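PDB 1JFX: 1,4-beta-N-Acetylmuramidase M1 from Streptomyces coelicolor, which hydrolyses the beta-1,4 linkages between N-acetylmuramic acid and N-acetylglucosamine in peptidoglycan, including diacetylated muramic acid, and so breaks down bacterial cell walls. Local coordinates for residues I17-V22 and T50-A55; S158-A163 and S174-W179. All blocks are in the same frame, centred on the assembly; numbering follows the deposited sequence.

From the N terminus, the chain leaves strand 6-10, enters helix 19-24, runs through strand 29-36 and the short strand 40-41, and returns along helix 45-54; interaction 1 closes this loop by setting 50-55 against 17-22. Strands 58-64, 96-98 and 136-139 follow before interaction 2 begins at strand 160-163. It closes a shorter loop, free of helix and strand, when 174-179 folds back on 158-163 just ahead of strand 181-185. The two loops follow one another without nesting or crossing. The centres of the two contacts lie about 28 Å apart, on opposite sides of the chain's centre: interaction 1 joins two early helices, interaction 2 a late strand and its following loop.

Interaction 1. Residues I17-V22 and T50-A55; sequences INWSSV and TNAYNA
With its CG anti to the carbonyl carbon and beside the backbone N (chi1 -68°), Trp19 turns its indole against Ala52 of helix 45-54; Asn51 makes the same choice (chi1 -61°) and swings its amide out toward the water near the indole edge. Both helices belong to the outer layer of the beta/alpha barrel of this family 25 glycosidase, and they flank strand 29-36, whose Ala30 touches Trp19 and whose Ile32 touches Ala52. The CB of Ala52 lies over one face of the six-membered ring, 3.8 Å from its centroid, a CH-pi contact only 16° off the ring normal. On the opposite face sits Ile17 CG2, 3.5 Å above the plane and displaced toward the rim, so the indole is sandwiched between two methyl groups. The backbone of helix 45-54 puts Asn51 CB obliquely against the pyrrole part of the indole, 3.4 Å from Trp19 CD1, and the two side chains cross at roughly a right angle. One turn further along, Ala55 CB fits against the start of helix 19-24, where it meets Trp19 CB at 3.8 Å and the backbone around Trp19 O. With only methyl groups at Ala52 and Ala55, the two segments lie close, the CA atoms of Ser20 and Ala55 being 5.0 Å apart. Trp19 NE1 donates to Asn48 OD1, which ties the buried ring to the same helix that covers its face. Asn18 is the N-cap of helix 19-24: its OD1 takes a bond from Ser21 N above the carbonyl plane and a weak one from Ser20 N. The polar link between the segments is one water near the edge of the indole, which accepts from Asn51 ND2 at 2.9 Å and lies 2.9 Å from Ile17 O, to which it can donate.

Interaction 2. Residues S158-A163 and S174-W179; sequences SPFWVA and SGFPTW
Phe160 and Phe176 form an offset stack, their centroids 4.2 Å apart and their planes within 3° of parallel. Phe176 CD2 lies over the centre of the Phe160 ring, whereas Phe160 CD1 sits toward the rim of Phe176, so the rings overlap only in part. Phe160 places its CG anti to the backbone N (chi1 180°), carrying the ring from the strand toward the loop. Its CB adds a CH-pi contact over the Phe176 face, 4.0 Å from the centroid. On the other side of the Phe160 ring the backbone N of Val162 lies over the centre, so its own strand backs the stack. The ring of Trp144 also meets that of Phe176, extending the aromatic cluster.

Apolar contacts continue the join along the strand. Val162 CG1 touches Trp179 CB at 3.8 Å, while Phe160 CD2 makes a looser approach of 4.2 Å to the same carbon. With chi1 at 56°, Trp179 has its CG between its backbone N and carbonyl carbon, and the indole leads away from the strand toward Pro170.

The polar link is a single water, which accepts from Phe160 N at 2.9 Å and donates to Thr178 O at 2.8 Å, bridging strand and loop where their backbones begin to converge. Immediately beyond, Phe160 bonds through its backbone with Thr180 and Phe181, and the parallel pairing with strand 181-185 takes over. Phe160 lies about 10 Å, side chain to side chain, from Glu100, a predicted active-site residue. A loop that folds back over the strand it has just left, with stacked aromatic rings in the join, here links the neighbouring parallel strands 160-163 and 181-185 of the beta/alpha barrel of a GH25 muramidase, without an intervening helix.

Interaction 1. Residues I17-V22 and T50-A55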
# COMPACT_ATOMS: atom_id res chain seq x y z
N ILE A 17 -18.30 4.20 -3.29
CA ILE A 17 -17.50 5.03 -4.19
C ILE A 17 -17.91 4.90 -5.65
O ILE A 17 -18.15 3.79 -6.14
CB ILE A 17 -16.01 4.62 -4.09
CG1 ILE A 17 -15.51 4.84 -2.66
CG2 ILE A 17 -15.17 5.43 -5.11
CD1 ILE A 17 -14.07 4.31 -2.44
N ASN A 18 -18.02 6.03 -6.34
CA ASN A 18 -18.33 6.00 -7.77
C ASN A 18 -16.98 6.11 -8.46
O ASN A 18 -16.41 7.20 -8.60
CB ASN A 18 -19.21 7.19 -8.17
CG ASN A 18 -19.61 7.12 -9.63
OD1 ASN A 18 -18.85 6.64 -10.46
ND2 ASN A 18 -20.81 7.58 -9.94
N TRP A 19 -16.44 4.96 -8.88
CA TRP A 19 -15.13 4.96 -9.51
C TRP A 19 -15.03 5.63 -10.87
O TRP A 19 -13.94 6.09 -11.24
CB TRP A 19 -14.58 3.52 -9.56
CG TRP A 19 -14.26 3.01 -8.18
CD1 TRP A 19 -15.09 2.31 -7.34
CD2 TRP A 19 -13.04 3.20 -7.46
NE1 TRP A 19 -14.45 2.06 -6.14
CE2 TRP A 19 -13.19 2.59 -6.20
CE3 TRP A 19 -11.82 3.83 -7.77
CZ2 TRP A 19 -12.17 2.59 -5.24
CZ3 TRP A 19 -10.80 3.83 -6.82
CH2 TRP A 19 -10.99 3.22 -5.57
N SER A 20 -16.13 5.73 -11.61
CA SER A 20 -16.04 6.43 -12.88
C SER A 20 -15.77 7.90 -12.56
O SER A 20 -15.08 8.59 -13.31
CB SER A 20 -17.33 6.26 -13.71
OG SER A 20 -18.45 6.87 -13.11
N SER A 21 -16.30 8.38 -11.44
CA SER A 21 -16.06 9.76 -11.05
C SER A 21 -14.63 9.97 -10.58
O SER A 21 -14.05 11.04 -10.80
CB SER A 21 -17.03 10.19 -9.97
OG SER A 21 -18.33 10.25 -10.52
N VAL A 22 -14.07 8.95 -9.94
CA VAL A 22 -12.68 9.05 -9.45
C VAL A 22 -11.77 9.16 -10.67
O VAL A 22 -10.82 9.96 -10.70
CB VAL A 22 -12.30 7.79 -8.62
CG1 VAL A 22 -10.80 7.79 -8.32
CG2 VAL A 22 -13.09 7.79 -7.32
N THR A 50 -13.47 -4.41 -8.10
CA THR A 50 -14.14 -4.62 -9.38
C THR A 50 -14.41 -3.31 -10.09
O THR A 50 -14.05 -3.13 -11.27
CB THR A 50 -15.50 -5.35 -9.16
OG1 THR A 50 -15.25 -6.64 -8.59
CG2 THR A 50 -16.26 -5.52 -10.48
N ASN A 51 -15.02 -2.37 -9.37
CA ASN A 51 -15.39 -1.09 -9.96
C ASN A 51 -14.22 -0.20 -10.34
O ASN A 51 -14.28 0.51 -11.34
CB ASN A 51 -16.36 -0.36 -9.02
CG ASN A 51 -17.65 -1.15 -8.79
OD1 ASN A 51 -18.06 -1.96 -9.62
ND2 ASN A 51 -18.29 -0.92 -7.65
N ALA A 52 -13.15 -0.23 -9.57
CA ALA A 52 -11.97 0.57 -9.92
C ALA A 52 -11.43 0.03 -11.24
O ALA A 52 -11.09 0.79 -12.14
CB ALA A 52 -10.91 0.47 -8.82
N TYR A 53 -11.35 -1.30 -11.36
CA TYR A 53 -10.84 -1.90 -12.59
C TYR A 53 -11.73 -1.51 -13.78
O TYR A 53 -11.24 -1.07 -14.81
CB TYR A 53 -10.80 -3.44 -12.45
CG TYR A 53 -10.46 -4.17 -13.74
CD1 TYR A 53 -11.42 -4.37 -14.73
CD2 TYR A 53 -9.14 -4.57 -14.01
CE1 TYR A 53 -11.09 -4.92 -15.96
CE2 TYR A 53 -8.80 -5.13 -15.25
CZ TYR A 53 -9.78 -5.29 -16.22
OH TYR A 53 -9.44 -5.76 -17.47
N ASN A 54 -13.04 -1.66 -13.62
CA ASN A 54 -13.94 -1.34 -14.73
C ASN A 54 -13.87 0.12 -15.15
O ASN A 54 -14.10 0.46 -16.31
CB ASN A 54 -15.39 -1.72 -14.39
CG ASN A 54 -15.60 -3.23 -14.32
OD1 ASN A 54 -14.82 -4.00 -14.87
ND2 ASN A 54 -16.68 -3.64 -13.66
N ALA A 55 -13.54 1.00 -14.20
CA ALA A 55 -13.45 2.43 -14.51
C ALA A 55 -12.13 2.80 -15.18
O ALA A 55 -11.95 3.94 -15.59
CB ALA A 55 -13.62 3.24 -13.24
O HOH W 1 -17.44 1.04 -5.65

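Interaction 2. Residues S158-A163 and S174-W179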
# COMPACT_ATOMS: atom_id res chain seq x y z
N SER A 158 11.79 -3.90 -1.75
CA SER A 158 10.45 -3.35 -1.79
C SER A 158 10.31 -1.88 -2.16
O SER A 158 11.04 -1.04 -1.61
CB SER A 158 9.77 -3.51 -0.42
OG SER A 158 9.42 -4.85 -0.12
N PRO A 159 9.39 -1.55 -3.08
CA PRO A 159 9.20 -0.14 -3.44
C PRO A 159 8.65 0.50 -2.15
O PRO A 159 7.97 -0.17 -1.36
CB PRO A 159 8.13 -0.20 -4.53
CG PRO A 159 8.38 -1.53 -5.19
CD PRO A 159 8.70 -2.45 -4.03
N PHE A 160 8.92 1.78 -1.95
CA PHE A 160 8.49 2.47 -0.73
C PHE A 160 7.31 3.42 -0.94
O PHE A 160 7.36 4.30 -1.80
CB PHE A 160 9.72 3.23 -0.18
CG PHE A 160 9.48 4.02 1.08
CD1 PHE A 160 8.83 3.45 2.18
CD2 PHE A 160 10.00 5.31 1.20
CE1 PHE A 160 8.71 4.16 3.38
CE2 PHE A 160 9.88 6.03 2.40
CZ PHE A 160 9.24 5.46 3.49
N TRP A 161 6.25 3.22 -0.16
CA TRP A 161 5.08 4.11 -0.21
C TRP A 161 5.11 4.83 1.14
O TRP A 161 4.78 4.27 2.18
CB TRP A 161 3.80 3.29 -0.37
CG TRP A 161 2.54 4.10 -0.35
CD1 TRP A 161 2.42 5.47 -0.31
CD2 TRP A 161 1.21 3.59 -0.33
NE1 TRP A 161 1.09 5.83 -0.27
CE2 TRP A 161 0.33 4.69 -0.28
CE3 TRP A 161 0.68 2.29 -0.35
CZ2 TRP A 161 -1.06 4.53 -0.25
CZ3 TRP A 161 -0.70 2.12 -0.32
CH2 TRP A 161 -1.56 3.24 -0.27
N VAL A 162 5.54 6.09 1.11
CA VAL A 162 5.69 6.87 2.32
C VAL A 162 4.47 7.69 2.69
O VAL A 162 3.90 8.36 1.84
CB VAL A 162 6.93 7.80 2.21
CG1 VAL A 162 6.84 8.67 0.97
CG2 VAL A 162 7.08 8.65 3.48
N ALA A 163 4.08 7.61 3.95
CA ALA A 163 2.96 8.41 4.44
C ALA A 163 3.57 9.61 5.14
O ALA A 163 4.26 9.46 6.14
CB ALA A 163 2.12 7.60 5.43
N SER A 174 16.80 6.55 5.46
CA SER A 174 17.98 6.16 4.72
C SER A 174 17.86 4.74 4.15
O SER A 174 18.54 4.40 3.19
CB SER A 174 19.21 6.23 5.64
OG SER A 174 19.06 5.35 6.73
N GLY A 175 17.00 3.93 4.75
CA GLY A 175 16.81 2.55 4.31
C GLY A 175 16.11 2.33 2.98
O GLY A 175 15.95 1.18 2.55
N PHE A 176 15.66 3.41 2.34
CA PHE A 176 15.02 3.34 1.02
C PHE A 176 15.76 4.31 0.08
O PHE A 176 16.14 5.41 0.48
CB PHE A 176 13.53 3.68 1.14
CG PHE A 176 12.75 2.64 1.89
CD1 PHE A 176 12.48 1.40 1.31
CD2 PHE A 176 12.37 2.85 3.22
CE1 PHE A 176 11.86 0.38 2.03
CE2 PHE A 176 11.75 1.83 3.96
CZ PHE A 176 11.50 0.59 3.36
N PRO A 177 16.01 3.89 -1.17
CA PRO A 177 16.72 4.72 -2.14
C PRO A 177 15.93 5.93 -2.65
O PRO A 177 16.50 6.90 -3.13
CB PRO A 177 17.06 3.74 -3.26
CG PRO A 177 15.86 2.80 -3.23
CD PRO A 177 15.68 2.57 -1.74
N THR A 178 14.61 5.84 -2.54
CA THR A 178 13.71 6.89 -2.97
C THR A 178 12.30 6.43 -2.61
O THR A 178 12.13 5.34 -2.07
CB THR A 178 13.78 7.11 -4.52
OG1 THR A 178 13.04 8.28 -4.87
CG2 THR A 178 13.20 5.91 -5.28
N TRP A 179 11.30 7.26 -2.90
CA TRP A 179 9.93 6.85 -2.64
C TRP A 179 9.29 6.55 -3.99
O TRP A 179 9.64 7.16 -5.00
CB TRP A 179 9.13 7.94 -1.91
CG TRP A 179 9.09 9.26 -2.61
CD1 TRP A 179 10.01 10.27 -2.50
CD2 TRP A 179 8.06 9.75 -3.49
NE1 TRP A 179 9.62 11.35 -3.24
CE2 TRP A 179 8.42 11.06 -3.86
CE3 TRP A 179 6.87 9.20 -3.98
CZ2 TRP A 179 7.64 11.84 -4.71
CZ3 TRP A 179 6.09 9.97 -4.83
CH2 TRP A 179 6.47 11.28 -5.19
O HOH W 2 10.77 3.34 -3.51